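Local coordinates for protein ribosome-associated factor Y (Coxiella burnetii, PDB 3TQM) that probably acts as a short-type ribosome hibernation factor, associating with 100S ribosomes, the dimers of 70S particles, and thereby helping to regulate translation, at residues Q8-S13 against F41-L46; P14-L19 against D69-V74; K22-I27 against H79-Q84; E33-H38 against N53-G58. One frame throughout, in Å; residues are numbered along the deposited sequence. Where two conformers were deposited one is given.

Contact 1: residues Q8-S13 against F41-L46; sequences QGVDIS and FHINKL. With SO4 (sulfate ion), chain E.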
loop_
_atom_site.group_PDB
_atom_site.type_symbol
_atom_site.label_atom_id
_atom_site.label_comp_id
_atom_site.label_asym_id
_atom_site.label_seq_id
_atom_site.Cartn_x
_atom_site.Cartn_y
_atom_site.Cartn_z
ATOM N N GLN A 8 6.554 9.772 -6.780
ATOM C CA GLN A 8 7.715 9.828 -7.653
ATOM C C GLN A 8 7.309 10.288 -9.048
ATOM O O GLN A 8 6.851 9.494 -9.870
ATOM C CB GLN A 8 8.413 8.473 -7.726
ATOM C CG GLN A 8 9.748 8.526 -8.443
ATOM C CD GLN A 8 10.170 7.177 -8.982
ATOM O OE1 GLN A 8 9.340 6.293 -9.198
ATOM N NE2 GLN A 8 11.467 7.011 -9.208
ATOM N N GLY A 9 7.481 11.579 -9.304
ATOM C CA GLY A 9 7.092 12.169 -10.569
ATOM C C GLY A 9 5.614 12.495 -10.576
ATOM O O GLY A 9 5.048 12.846 -11.613
ATOM N N VAL A 10 4.990 12.377 -9.408
ATOM C CA VAL A 10 3.564 12.644 -9.266
ATOM C C VAL A 10 3.237 13.303 -7.928
ATOM O O VAL A 10 3.828 12.980 -6.898
ATOM C CB VAL A 10 2.735 11.358 -9.414
ATOM C CG1 VAL A 10 2.599 10.990 -10.881
ATOM C CG2 VAL A 10 3.373 10.223 -8.628
ATOM N N ASP A 11 2.295 14.238 -7.958
ATOM C CA ASP A 11 1.822 14.891 -6.750
ATOM C C ASP A 11 0.639 14.121 -6.185
ATOM O O ASP A 11 -0.407 14.017 -6.822
ATOM C CB ASP A 11 1.401 16.332 -7.046
ATOM C CG ASP A 11 2.580 17.237 -7.343
ATOM O OD1 ASP A 11 3.701 16.718 -7.536
ATOM O OD2 ASP A 11 2.384 18.469 -7.387
ATOM N N ILE A 12 0.810 13.579 -4.986
ATOM C CA ILE A 12 -0.263 12.874 -4.308
ATOM C C ILE A 12 -1.350 13.849 -3.878
ATOM O O ILE A 12 -1.137 14.671 -2.987
ATOM C CB ILE A 12 0.265 12.134 -3.068
ATOM C CG1 ILE A 12 1.432 11.218 -3.455
ATOM C CG2 ILE A 12 -0.857 11.351 -2.400
ATOM C CD1 ILE A 12 2.166 10.622 -2.271
ATOM N N SER A 13 -2.510 13.765 -4.520
ATOM C CA SER A 13 -3.617 14.641 -4.170
ATOM C C SER A 13 -4.083 14.343 -2.751
ATOM O O SER A 13 -3.884 13.239 -2.250
ATOM C CB SER A 13 -4.778 14.477 -5.158
ATOM O OG SER A 13 -5.398 13.206 -5.014
ATOM N N PHE A 41 3.810 6.213 -4.941
ATOM C CA PHE A 41 2.981 6.378 -6.129
ATOM C C PHE A 41 3.858 6.761 -7.320
ATOM O O PHE A 41 4.831 7.498 -7.177
ATOM C CB PHE A 41 1.934 7.464 -5.908
ATOM C CG PHE A 41 0.977 7.173 -4.784
ATOM C CD1 PHE A 41 1.312 7.475 -3.475
ATOM C CD2 PHE A 41 -0.258 6.604 -5.038
ATOM C CE1 PHE A 41 0.435 7.208 -2.441
ATOM C CE2 PHE A 41 -1.139 6.336 -4.011
ATOM C CZ PHE A 41 -0.794 6.637 -2.710
ATOM N N HIS A 42 3.534 6.226 -8.489
ATOM C CA HIS A 42 4.226 6.636 -9.698
ATOM C C HIS A 42 3.480 6.194 -10.940
ATOM O O HIS A 42 2.716 5.232 -10.918
ATOM C CB HIS A 42 5.680 6.144 -9.713
ATOM C CG HIS A 42 5.839 4.695 -9.379
ATOM N ND1 HIS A 42 5.611 4.190 -8.115
ATOM C CD2 HIS A 42 6.231 3.644 -10.137
ATOM C CE1 HIS A 42 5.843 2.890 -8.115
ATOM N NE2 HIS A 42 6.221 2.534 -9.329
ATOM N N ILE A 43 3.701 6.921 -12.024
ATOM C CA ILE A 43 3.044 6.635 -13.292
ATOM C C ILE A 43 4.068 6.353 -14.388
ATOM O O ILE A 43 5.094 7.027 -14.491
ATOM C CB ILE A 43 2.079 7.765 -13.720
ATOM C CG1 ILE A 43 2.820 8.894 -14.442
ATOM C CG2 ILE A 43 1.303 8.290 -12.517
ATOM C CD1 ILE A 43 2.601 8.898 -15.943
ATOM N N ASN A 44 3.789 5.336 -15.193
ATOM C CA ASN A 44 4.610 5.027 -16.352
ATOM C C ASN A 44 3.731 5.015 -17.595
ATOM O O ASN A 44 3.126 3.994 -17.933
ATOM C CB ASN A 44 5.326 3.689 -16.177
ATOM C CG ASN A 44 6.344 3.426 -17.272
ATOM O OD1 ASN A 44 6.169 3.852 -18.415
ATOM N ND2 ASN A 44 7.411 2.717 -16.929
ATOM N N LYS A 45 3.665 6.164 -18.262
ATOM C CA LYS A 45 2.739 6.385 -19.369
ATOM C C LYS A 45 1.292 6.308 -18.892
ATOM O O LYS A 45 0.825 7.193 -18.175
ATOM C CB LYS A 45 2.999 5.401 -20.516
ATOM C CG LYS A 45 4.311 5.646 -21.246
ATOM C CD LYS A 45 4.514 4.654 -22.378
ATOM C CE LYS A 45 5.784 4.967 -23.155
ATOM N NZ LYS A 45 6.030 3.982 -24.244
ATOM N N LEU A 46 0.589 5.252 -19.288
ATOM C CA LEU A 46 -0.808 5.070 -18.897
ATOM C C LEU A 46 -0.941 4.249 -17.618
ATOM O O LEU A 46 -2.033 4.121 -17.066
ATOM C CB LEU A 46 -1.603 4.409 -20.025
ATOM C CG LEU A 46 -1.787 5.215 -21.310
ATOM C CD1 LEU A 46 -2.409 4.350 -22.392
ATOM C CD2 LEU A 46 -2.633 6.456 -21.054
HETATM S S SO4 E . -6.170 12.966 -8.787
HETATM O O1 SO4 E . -5.970 12.112 -7.620
HETATM O O2 SO4 E . -7.473 13.623 -8.711
HETATM O O3 SO4 E . -5.118 13.978 -8.821
HETATM O O4 SO4 E . -6.106 12.159 -10.001
#
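Val-10, Ile-12 and Gln-8 each meet strand residues 41-43 differently. The methyl CD1 of Ile-12 reaches the Phe-41 ring at its CD1 corner, 3.5 Å away, the two side chains running at about a right angle. Val-10 splits its two methyls between successive points along the strand. Its CG1 lies anti to the carbonyl carbon (chi1 -78°) and meets CG2 of Ile-43 at 3.4 Å, whereas CG2 turns to the backbone and sits 3.4 Å from the carbonyl O of Phe-41. That same oxygen receives the hydrogen bond across the contact: Gln-8 N lies 2.9 Å from Phe-41 O, with a nearly straight N-H...O angle of 170°. Beyond it the extended Gln-8 side chain brings OE1 to 3.7 Å from CB of His-42, and its amide plane is steeply inclined to the imidazole, 74° apart. Ser-13, at the far end of the loop, caps the following helix through OG to Leu-16 N and is also hydrogen-bonded to a sulfate, probably from the crystallisation liquor, its OG 2.9 Å from sulfate O1. The loop leads from the outer strand 2-8 into helix 14-24, while the Phe-41 ring runs in under both helices, touching Leu-16 and Thr-20 of 14-24, Met-70 and Val-74 of 70-89, and Val-50 of strand 47-56.

Contact 2: residues P14-L19 against D69-V74; sequences PALREL and DMYKTV. With SO4 (sulfate ion), chain E.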
loop_
_atom_site.group_PDB
_atom_site.type_symbol
_atom_site.label_atom_id
_atom_site.label_comp_id
_atom_site.label_asym_id
_atom_site.label_seq_id
_atom_site.Cartn_x
_atom_site.Cartn_y
_atom_site.Cartn_z
ATOM N N PRO A 14 -4.696 15.339 -2.092
ATOM C CA PRO A 14 -5.228 15.170 -0.736
ATOM C C PRO A 14 -6.257 14.048 -0.673
ATOM O O PRO A 14 -6.241 13.246 0.261
ATOM C CB PRO A 14 -5.918 16.510 -0.460
ATOM C CG PRO A 14 -5.221 17.480 -1.339
ATOM C CD PRO A 14 -4.873 16.717 -2.584
ATOM N N ALA A 15 -7.145 13.999 -1.661
ATOM C CA ALA A 15 -8.190 12.983 -1.695
ATOM C C ALA A 15 -7.594 11.583 -1.795
ATOM O O ALA A 15 -8.044 10.659 -1.119
ATOM C CB ALA A 15 -9.142 13.240 -2.846
ATOM N N LEU A 16 -6.583 11.428 -2.643
ATOM C CA LEU A 16 -5.936 10.134 -2.813
ATOM C C LEU A 16 -5.162 9.772 -1.552
ATOM O O LEU A 16 -5.019 8.599 -1.212
ATOM C CB LEU A 16 -5.000 10.151 -4.024
ATOM C CG LEU A 16 -4.242 8.855 -4.316
ATOM C CD1 LEU A 16 -5.208 7.738 -4.678
ATOM C CD2 LEU A 16 -3.234 9.076 -5.430
ATOM N N ARG A 17 -4.670 10.794 -0.862
ATOM C CA ARG A 17 -3.927 10.594 0.369
ATOM C C ARG A 17 -4.845 10.104 1.479
ATOM O O ARG A 17 -4.498 9.191 2.228
ATOM C CB ARG A 17 -3.250 11.892 0.791
ATOM C CG ARG A 17 -2.362 11.730 2.002
ATOM C CD ARG A 17 -1.492 12.944 2.210
ATOM N NE ARG A 17 -0.452 12.661 3.188
ATOM C CZ ARG A 17 0.726 12.126 2.885
ATOM N NH1 ARG A 17 1.016 11.823 1.627
ATOM N NH2 ARG A 17 1.618 11.895 3.839
ATOM N N GLU A 18 -6.016 10.723 1.583
ATOM C CA GLU A 18 -6.997 10.334 2.586
ATOM C C GLU A 18 -7.535 8.940 2.297
ATOM O O GLU A 18 -7.624 8.101 3.194
ATOM C CB GLU A 18 -8.148 11.337 2.638
ATOM C CG GLU A 18 -9.265 10.935 3.585
ATOM C CD GLU A 18 -10.374 11.965 3.649
ATOM O OE1 GLU A 18 -10.633 12.627 2.621
ATOM O OE2 GLU A 18 -10.981 12.116 4.730
ATOM N N LEU A 19 -7.889 8.703 1.038
ATOM C CA LEU A 19 -8.401 7.407 0.608
ATOM C C LEU A 19 -7.443 6.273 0.965
ATOM O O LEU A 19 -7.858 5.234 1.481
ATOM C CB LEU A 19 -8.657 7.417 -0.900
ATOM C CG LEU A 19 -9.289 6.174 -1.540
ATOM C CD1 LEU A 19 -8.256 5.097 -1.868
ATOM C CD2 LEU A 19 -10.402 5.617 -0.660
ATOM N N ASP A 69 -5.998 3.714 -13.390
ATOM C CA ASP A 69 -6.543 4.656 -12.423
ATOM C C ASP A 69 -5.882 4.476 -11.064
ATOM O O ASP A 69 -5.900 3.385 -10.495
ATOM C CB ASP A 69 -8.061 4.482 -12.315
ATOM C CG ASP A 69 -8.689 5.430 -11.316
ATOM O OD1 ASP A 69 -7.992 6.350 -10.839
ATOM O OD2 ASP A 69 -9.887 5.263 -11.012
HETATM N N MSE A 70 -5.307 5.557 -10.547
HETATM C CA MSE A 70 -4.545 5.501 -9.306
HETATM C C MSE A 70 -5.389 5.031 -8.125
HETATM O O MSE A 70 -4.919 4.273 -7.277
HETATM C CB MSE A 70 -3.921 6.861 -8.993
HETATM C CG MSE A 70 -2.797 6.781 -7.984
HETATM SE SE MSE A 70 -1.183 5.949 -8.701
HETATM C CE MSE A 70 -0.486 7.468 -9.703
ATOM N N TYR A 71 -6.635 5.490 -8.071
ATOM C CA TYR A 71 -7.542 5.085 -7.004
ATOM C C TYR A 71 -7.829 3.588 -7.084
ATOM O O TYR A 71 -7.851 2.896 -6.065
ATOM C CB TYR A 71 -8.845 5.881 -7.072
ATOM C CG TYR A 71 -8.721 7.312 -6.595
ATOM C CD1 TYR A 71 -9.075 7.665 -5.298
ATOM C CD2 TYR A 71 -8.253 8.310 -7.442
ATOM C CE1 TYR A 71 -8.968 8.972 -4.858
ATOM C CE2 TYR A 71 -8.141 9.618 -7.007
ATOM C CZ TYR A 71 -8.500 9.942 -5.715
ATOM O OH TYR A 71 -8.389 11.244 -5.283
ATOM N N LYS A 72 -8.045 3.097 -8.298
ATOM C CA LYS A 72 -8.291 1.680 -8.518
ATOM C C LYS A 72 -7.054 0.857 -8.160
ATOM O O LYS A 72 -7.164 -0.253 -7.638
ATOM C CB LYS A 72 -8.685 1.425 -9.973
ATOM C CG LYS A 72 -9.257 0.041 -10.221
ATOM C CD LYS A 72 -9.519 -0.198 -11.699
ATOM C CE LYS A 72 -10.302 -1.483 -11.914
ATOM N NZ LYS A 72 -9.657 -2.643 -11.238
ATOM N N THR A 73 -5.877 1.412 -8.437
ATOM C CA THR A 73 -4.618 0.738 -8.138
ATOM C C THR A 73 -4.444 0.524 -6.639
ATOM O O THR A 73 -4.051 -0.555 -6.199
ATOM C CB THR A 73 -3.407 1.529 -8.669
ATOM O OG1 THR A 73 -3.556 1.745 -10.077
ATOM C CG2 THR A 73 -2.122 0.760 -8.407
ATOM N N VAL A 74 -4.731 1.563 -5.859
ATOM C CA VAL A 74 -4.656 1.472 -4.405
ATOM C C VAL A 74 -5.494 0.304 -3.916
ATOM O O VAL A 74 -5.036 -0.520 -3.123
ATOM C CB VAL A 74 -5.148 2.761 -3.729
ATOM C CG1 VAL A 74 -5.379 2.528 -2.243
ATOM C CG2 VAL A 74 -4.151 3.893 -3.951
HETATM S S SO4 E . -6.170 12.966 -8.787
HETATM O O1 SO4 E . -5.970 12.112 -7.620
HETATM O O2 SO4 E . -7.473 13.623 -8.711
HETATM O O3 SO4 E . -5.118 13.978 -8.821
HETATM O O4 SO4 E . -6.106 12.159 -10.001
#
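Leu-16 fills the gap between the two helices. Its methyl CD1 rests over the centre of the Tyr-71 ring, 3.8 Å from the centroid and 6° off the normal, a CH-pi contact. With CG anti to the backbone N (chi1 180°), the side chain extends across to the other helix and splits there: CD2 meets CG of the selenomethionine Met-70 at 3.5 Å, crossing it at about a right angle, and CD1 also approaches CG2 of Val-74. One turn on, Leu-19 and Val-74 run past each other in opposite directions, CD1 of the leucine 3.9 Å from CG1 of the valine, while Leu-19 CG comes to the edge of the tyrosine ring. This apolar side is the close-packed one. The outer side is more open to solvent and held by fewer contacts: Tyr-71 OH lies 3.2 Å from CB of the exposed Ala-15, and its bond to sulfate O1 is weak and long at 3.5 Å. Asp-69 caps the second helix, its OD1 taking Tyr-71 N from above the carboxylate plane. Helix pieces 14-19 and 70-74 run nearly parallel, 11° between their axes and 10.7 Å apart at closest, and both lie on one face of the sheet: Met-70 rests on Ile-43 of strand 36-44 and Lys-48 of strand 47-56, and Thr-73 packs on Val-50 and bonds through OG1 to Lys-48 O.

Contact 3: residues K22-I27 against H79-Q84; sequences KKLHRI and HKLETQ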
loop_
_atom_site.group_PDB
_atom_site.type_symbol
_atom_site.label_atom_id
_atom_site.label_comp_id
_atom_site.label_asym_id
_atom_site.label_seq_id
_atom_site.Cartn_x
_atom_site.Cartn_y
_atom_site.Cartn_z
ATOM N N LYS A 22 -7.274 5.657 4.939
ATOM C CA LYS A 22 -8.402 4.969 5.555
ATOM C C LYS A 22 -8.467 3.495 5.167
ATOM O O LYS A 22 -8.939 2.665 5.944
ATOM C CB LYS A 22 -9.723 5.668 5.223
ATOM C CG LYS A 22 -10.277 5.345 3.854
ATOM C CD LYS A 22 -11.729 5.773 3.750
ATOM C CE LYS A 22 -12.345 5.310 2.440
ATOM N NZ LYS A 22 -13.805 5.594 2.377
ATOM N N LYS A 23 -7.989 3.168 3.971
ATOM C CA LYS A 23 -7.968 1.777 3.529
ATOM C C LYS A 23 -6.886 0.972 4.244
ATOM O O LYS A 23 -7.070 -0.210 4.530
ATOM C CB LYS A 23 -7.792 1.682 2.015
ATOM C CG LYS A 23 -9.095 1.723 1.248
ATOM C CD LYS A 23 -8.863 1.479 -0.232
ATOM C CE LYS A 23 -10.171 1.498 -1.003
ATOM N NZ LYS A 23 -9.941 1.802 -2.445
ATOM N N LEU A 24 -5.757 1.612 4.524
ATOM C CA LEU A 24 -4.678 0.959 5.249
ATOM C C LEU A 24 -5.089 0.704 6.688
ATOM O O LEU A 24 -4.700 -0.294 7.289
ATOM C CB LEU A 24 -3.409 1.809 5.206
ATOM C CG LEU A 24 -2.596 1.749 3.917
ATOM C CD1 LEU A 24 -1.495 2.787 3.950
ATOM C CD2 LEU A 24 -2.019 0.358 3.729
ATOM N N HIS A 25 -5.881 1.618 7.237
ATOM C CA HIS A 25 -6.363 1.483 8.607
ATOM C C HIS A 25 -7.443 0.410 8.718
ATOM O O HIS A 25 -7.902 0.090 9.815
ATOM C CB HIS A 25 -6.886 2.824 9.125
ATOM C CG HIS A 25 -5.814 3.848 9.334
ATOM N ND1 HIS A 25 -4.606 3.549 9.925
ATOM C CD2 HIS A 25 -5.767 5.167 9.027
ATOM C CE1 HIS A 25 -3.861 4.639 9.976
ATOM N NE2 HIS A 25 -4.542 5.635 9.438
ATOM N N ARG A 26 -7.838 -0.144 7.574
ATOM C CA ARG A 26 -8.853 -1.192 7.526
ATOM C C ARG A 26 -8.238 -2.554 7.231
ATOM O O ARG A 26 -8.909 -3.580 7.331
ATOM C CB ARG A 26 -9.890 -0.883 6.444
ATOM C CG ARG A 26 -10.861 0.232 6.779
ATOM C CD ARG A 26 -11.809 0.456 5.612
ATOM N NE ARG A 26 -12.795 1.494 5.888
ATOM C CZ ARG A 26 -13.379 2.230 4.948
ATOM N NH1 ARG A 26 -13.064 2.047 3.670
ATOM N NH2 ARG A 26 -14.269 3.154 5.282
ATOM N N ILE A 27 -6.962 -2.561 6.862
ATOM C CA ILE A 27 -6.312 -3.782 6.395
ATOM C C ILE A 27 -6.141 -4.833 7.495
ATOM O O ILE A 27 -5.939 -4.508 8.664
ATOM C CB ILE A 27 -4.950 -3.485 5.745
ATOM C CG1 ILE A 27 -4.516 -4.658 4.867
ATOM C CG2 ILE A 27 -3.901 -3.187 6.801
ATOM C CD1 ILE A 27 -3.237 -4.400 4.123
ATOM N N HIS A 79 -5.561 -5.632 -1.644
ATOM C CA HIS A 79 -5.839 -7.063 -1.754
ATOM C C HIS A 79 -4.551 -7.874 -1.747
ATOM O O HIS A 79 -4.480 -8.935 -1.133
ATOM C CB HIS A 79 -6.639 -7.377 -3.019
ATOM C CG HIS A 79 -8.022 -6.807 -3.020
ATOM N ND1 HIS A 79 -9.031 -7.298 -2.221
ATOM C CD2 HIS A 79 -8.567 -5.792 -3.733
ATOM C CE1 HIS A 79 -10.137 -6.608 -2.435
ATOM N NE2 HIS A 79 -9.883 -5.688 -3.349
ATOM N N LYS A 80 -3.535 -7.375 -2.442
ATOM C CA LYS A 80 -2.235 -8.033 -2.456
ATOM C C LYS A 80 -1.600 -8.005 -1.068
ATOM O O LYS A 80 -0.975 -8.980 -0.644
ATOM C CB LYS A 80 -1.304 -7.380 -3.482
ATOM C CG LYS A 80 -1.685 -7.669 -4.926
ATOM C CD LYS A 80 -0.598 -7.223 -5.895
ATOM C CE LYS A 80 -0.877 -7.739 -7.298
ATOM N NZ LYS A 80 0.219 -7.415 -8.251
ATOM N N LEU A 81 -1.761 -6.888 -0.364
ATOM C CA LEU A 81 -1.252 -6.770 0.996
ATOM C C LEU A 81 -1.943 -7.759 1.932
ATOM O O LEU A 81 -1.282 -8.482 2.677
ATOM C CB LEU A 81 -1.422 -5.345 1.524
ATOM C CG LEU A 81 -0.466 -4.272 1.012
ATOM C CD1 LEU A 81 -0.639 -2.993 1.818
ATOM C CD2 LEU A 81 0.973 -4.755 1.088
ATOM N N GLU A 82 -3.271 -7.785 1.891
ATOM C CA GLU A 82 -4.039 -8.686 2.741
ATOM C C GLU A 82 -3.639 -10.135 2.504
ATOM O O GLU A 82 -3.484 -10.907 3.449
ATOM C CB GLU A 82 -5.540 -8.500 2.517
ATOM C CG GLU A 82 -6.052 -7.134 2.934
ATOM C CD GLU A 82 -7.498 -7.168 3.392
ATOM O OE1 GLU A 82 -8.382 -7.462 2.561
ATOM O OE2 GLU A 82 -7.747 -6.908 4.590
ATOM N N THR A 83 -3.476 -10.497 1.237
ATOM C CA THR A 83 -2.984 -11.820 0.887
ATOM C C THR A 83 -1.658 -12.093 1.591
ATOM O O THR A 83 -1.493 -13.122 2.244
ATOM C CB THR A 83 -2.782 -11.969 -0.635
ATOM O OG1 THR A 83 -4.038 -11.816 -1.307
ATOM C CG2 THR A 83 -2.202 -13.338 -0.965
ATOM N N GLN A 84 -0.720 -11.160 1.462
ATOM C CA GLN A 84 0.614 -11.328 2.033
ATOM C C GLN A 84 0.594 -11.344 3.561
ATOM O O GLN A 84 1.399 -12.032 4.195
ATOM C CB GLN A 84 1.564 -10.242 1.521
ATOM C CG GLN A 84 1.912 -10.385 0.049
ATOM C CD GLN A 84 2.429 -11.771 -0.290
ATOM O OE1 GLN A 84 1.965 -12.403 -1.239
ATOM N NE2 GLN A 84 3.395 -12.252 0.488
#
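The end of helix 14-24 and the type I turn from Leu-24 to Ile-27 pack here against helix 70-89, in the layer of two helices that covers the four-stranded sheet. Ile-27 does most of the touching. With CG1 anti to the backbone N (chi1 -161°), it sends CD1 across to Leu-81, meeting CB at 3.3 Å with the two side chains at about a right angle. Glu-82 slides past it in the opposite direction, its CG 3.5 Å from Ile-27 CG1, and so lays its aliphatic part on the isoleucine. Leu-24 adds a looser contact, its CD2 lying 4.1 Å from CD1 of Leu-81; Leu-24 also rests on Ile-37 and Ile-39 of the sheet, and Leu-81 on Ile-61 and Ala-63. No hydrogen bond joins the two segments, so carbon packing carries the contact, while the Glu-82 carboxylate, through OE2, accepts from the backbone N of Gln-28 and ties the chain just beyond Ile-27 to the helix.

Contact 4: residues E33-H38 against N53-G58; sequences EISNIH and NVKLPG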
loop_
_atom_site.group_PDB
_atom_site.type_symbol
_atom_site.label_atom_id
_atom_site.label_comp_id
_atom_site.label_asym_id
_atom_site.label_seq_id
_atom_site.Cartn_x
_atom_site.Cartn_y
_atom_site.Cartn_z
ATOM N N GLU A 33 0.290 -5.317 14.105
ATOM C CA GLU A 33 1.664 -5.780 14.234
ATOM C C GLU A 33 2.572 -5.027 13.272
ATOM O O GLU A 33 3.794 -5.167 13.313
ATOM C CB GLU A 33 1.747 -7.282 13.990
ATOM C CG GLU A 33 0.872 -8.082 14.933
ATOM C CD GLU A 33 1.022 -9.571 14.738
ATOM O OE1 GLU A 33 2.093 -10.006 14.264
ATOM O OE2 GLU A 33 0.066 -10.307 15.057
ATOM N N ILE A 34 1.958 -4.224 12.409
ATOM C CA ILE A 34 2.693 -3.402 11.457
ATOM C C ILE A 34 3.267 -2.159 12.129
ATOM O O ILE A 34 2.554 -1.432 12.822
ATOM C CB ILE A 34 1.785 -2.946 10.309
ATOM C CG1 ILE A 34 1.255 -4.152 9.536
ATOM C CG2 ILE A 34 2.531 -2.004 9.385
ATOM C CD1 ILE A 34 0.288 -3.783 8.426
ATOM N N SER A 35 4.554 -1.914 11.915
ATOM C CA SER A 35 5.215 -0.749 12.486
ATOM C C SER A 35 5.318 0.384 11.471
ATOM O O SER A 35 4.925 1.516 11.755
ATOM C CB SER A 35 6.607 -1.121 12.993
ATOM O OG SER A 35 7.435 -1.564 11.938
ATOM N N ASN A 36 5.850 0.075 10.291
ATOM C CA ASN A 36 6.035 1.072 9.239
ATOM C C ASN A 36 5.464 0.661 7.885
ATOM O O ASN A 36 5.654 -0.468 7.428
ATOM C CB ASN A 36 7.518 1.402 9.060
ATOM C CG ASN A 36 8.101 2.137 10.244
ATOM O OD1 ASN A 36 7.879 3.337 10.416
ATOM N ND2 ASN A 36 8.871 1.427 11.063
ATOM N N ILE A 37 4.780 1.596 7.241
ATOM C CA ILE A 37 4.327 1.404 5.875
ATOM C C ILE A 37 4.821 2.558 5.024
ATOM O O ILE A 37 4.493 3.715 5.290
ATOM C CB ILE A 37 2.799 1.371 5.779
ATOM C CG1 ILE A 37 2.233 0.243 6.639
ATOM C CG2 ILE A 37 2.367 1.214 4.329
ATOM C CD1 ILE A 37 0.777 -0.046 6.359
ATOM N N HIS A 38 5.618 2.252 4.007
ATOM C CA HIS A 38 6.056 3.276 3.072
ATOM C C HIS A 38 5.448 3.018 1.699
ATOM O O HIS A 38 5.708 1.988 1.076
ATOM C CB HIS A 38 7.582 3.343 2.993
ATOM C CG HIS A 38 8.093 4.574 2.308
ATOM N ND1 HIS A 38 9.411 4.972 2.378
ATOM C CD2 HIS A 38 7.462 5.495 1.540
ATOM C CE1 HIS A 38 9.570 6.083 1.684
ATOM N NE2 HIS A 38 8.404 6.423 1.163
ATOM N N ASN A 53 5.845 -0.913 0.940
ATOM C CA ASN A 53 6.795 -1.648 1.770
ATOM C C ASN A 53 6.311 -1.667 3.219
ATOM O O ASN A 53 6.268 -0.632 3.882
ATOM C CB ASN A 53 8.191 -1.020 1.669
ATOM C CG ASN A 53 9.190 -1.642 2.630
ATOM O OD1 ASN A 53 9.386 -1.148 3.739
ATOM N ND2 ASN A 53 9.833 -2.724 2.204
ATOM N N VAL A 54 5.932 -2.846 3.702
ATOM C CA VAL A 54 5.353 -2.984 5.036
ATOM C C VAL A 54 6.260 -3.753 5.994
ATOM O O VAL A 54 6.740 -4.841 5.678
ATOM C CB VAL A 54 3.983 -3.683 4.980
ATOM C CG1 VAL A 54 3.493 -4.010 6.382
ATOM C CG2 VAL A 54 2.980 -2.808 4.240
ATOM N N LYS A 55 6.479 -3.180 7.173
ATOM C CA LYS A 55 7.387 -3.765 8.147
ATOM C C LYS A 55 6.647 -4.386 9.331
ATOM O O LYS A 55 5.931 -3.704 10.064
ATOM C CB LYS A 55 8.394 -2.719 8.627
ATOM C CG LYS A 55 9.401 -3.235 9.643
ATOM C CD LYS A 55 10.109 -4.488 9.149
ATOM C CE LYS A 55 11.139 -4.967 10.161
ATOM N NZ LYS A 55 11.573 -6.364 9.894
ATOM N N LEU A 56 6.823 -5.693 9.493
ATOM C CA LEU A 56 6.273 -6.428 10.619
ATOM C C LEU A 56 7.441 -6.918 11.462
ATOM O O LEU A 56 8.590 -6.865 11.020
ATOM C CB LEU A 56 5.457 -7.624 10.128
ATOM C CG LEU A 56 4.275 -7.336 9.204
ATOM C CD1 LEU A 56 4.146 -8.435 8.162
ATOM C CD2 LEU A 56 2.975 -7.170 9.986
ATOM N N PRO A 57 7.160 -7.389 12.685
ATOM C CA PRO A 57 8.243 -7.933 13.511
ATOM C C PRO A 57 8.832 -9.197 12.888
ATOM O O PRO A 57 8.154 -10.225 12.814
ATOM C CB PRO A 57 7.541 -8.265 14.835
ATOM C CG PRO A 57 6.322 -7.391 14.852
ATOM C CD PRO A 57 5.883 -7.329 13.418
ATOM N N GLY A 58 10.079 -9.114 12.433
ATOM C CA GLY A 58 10.778 -10.274 11.909
ATOM C C GLY A 58 10.766 -10.425 10.400
ATOM O O GLY A 58 11.517 -11.229 9.855
#
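His-38 and Asn-53 form a hydrogen-bonded antiparallel pair: His-38 N lies 3.0 Å from Asn-53 O, and Asn-53 N 2.9 Å from His-38 O. Further along, Lys-55 N donates to Asn-36 O at 2.8 Å, and Lys-55 O takes Ser-35 N at 2.9 Å in a nearly straight bond (172°). Between these, Ile-37 and Val-54 form the non-hydrogen-bonded pair, lying side by side and pointing the same way, Ile-37 CG1 4.0 Å from Val-54 CG2. On the helix side, Ile-34 CG2 meets Val-54 CG1 at 3.7 Å; Ile-34 CG1, anti to its carbonyl carbon (chi1 -62°), is carried to 3.5 Å from Leu-56 CD2. Farther out, Leu-56 rests on Leu-85 and Tyr-88 of helix 70-89, and Glu-33 OE1 bonds to the Tyr-88 hydroxyl. On the other face, His-38 NE2 pairs with Thr-6 OG1 and Asn-53 ND2 with Asn-62 OD1. The hairpin therefore has two unlike faces, an aliphatic one turned to the helices and a polar one from which His-38 and Asn-53 bond to the flanking strands.

The four contacts belong to one small domain, a four-stranded sheet with two helices on one face. Contacts 2 and 3 both join helix 14-24 to helix 70-89, their centres about 14 Å apart, and meet through Val-74 and Lys-23. Contacts 1 and 4 share strand 36-44, but their centres are about 23 Å apart, on opposite sides of the chain's centre. Contact 1 touches contact 2 through Phe-41 and Ile-43, and both reach the same sulfate; contact 3 touches contact 4 through Leu-24 and Leu-81. Along the chain contact 4 nests inside the loops closed by contacts 2 and 3: the hairpin comes between the two helices in sequence, and its aliphatic face also packs against them.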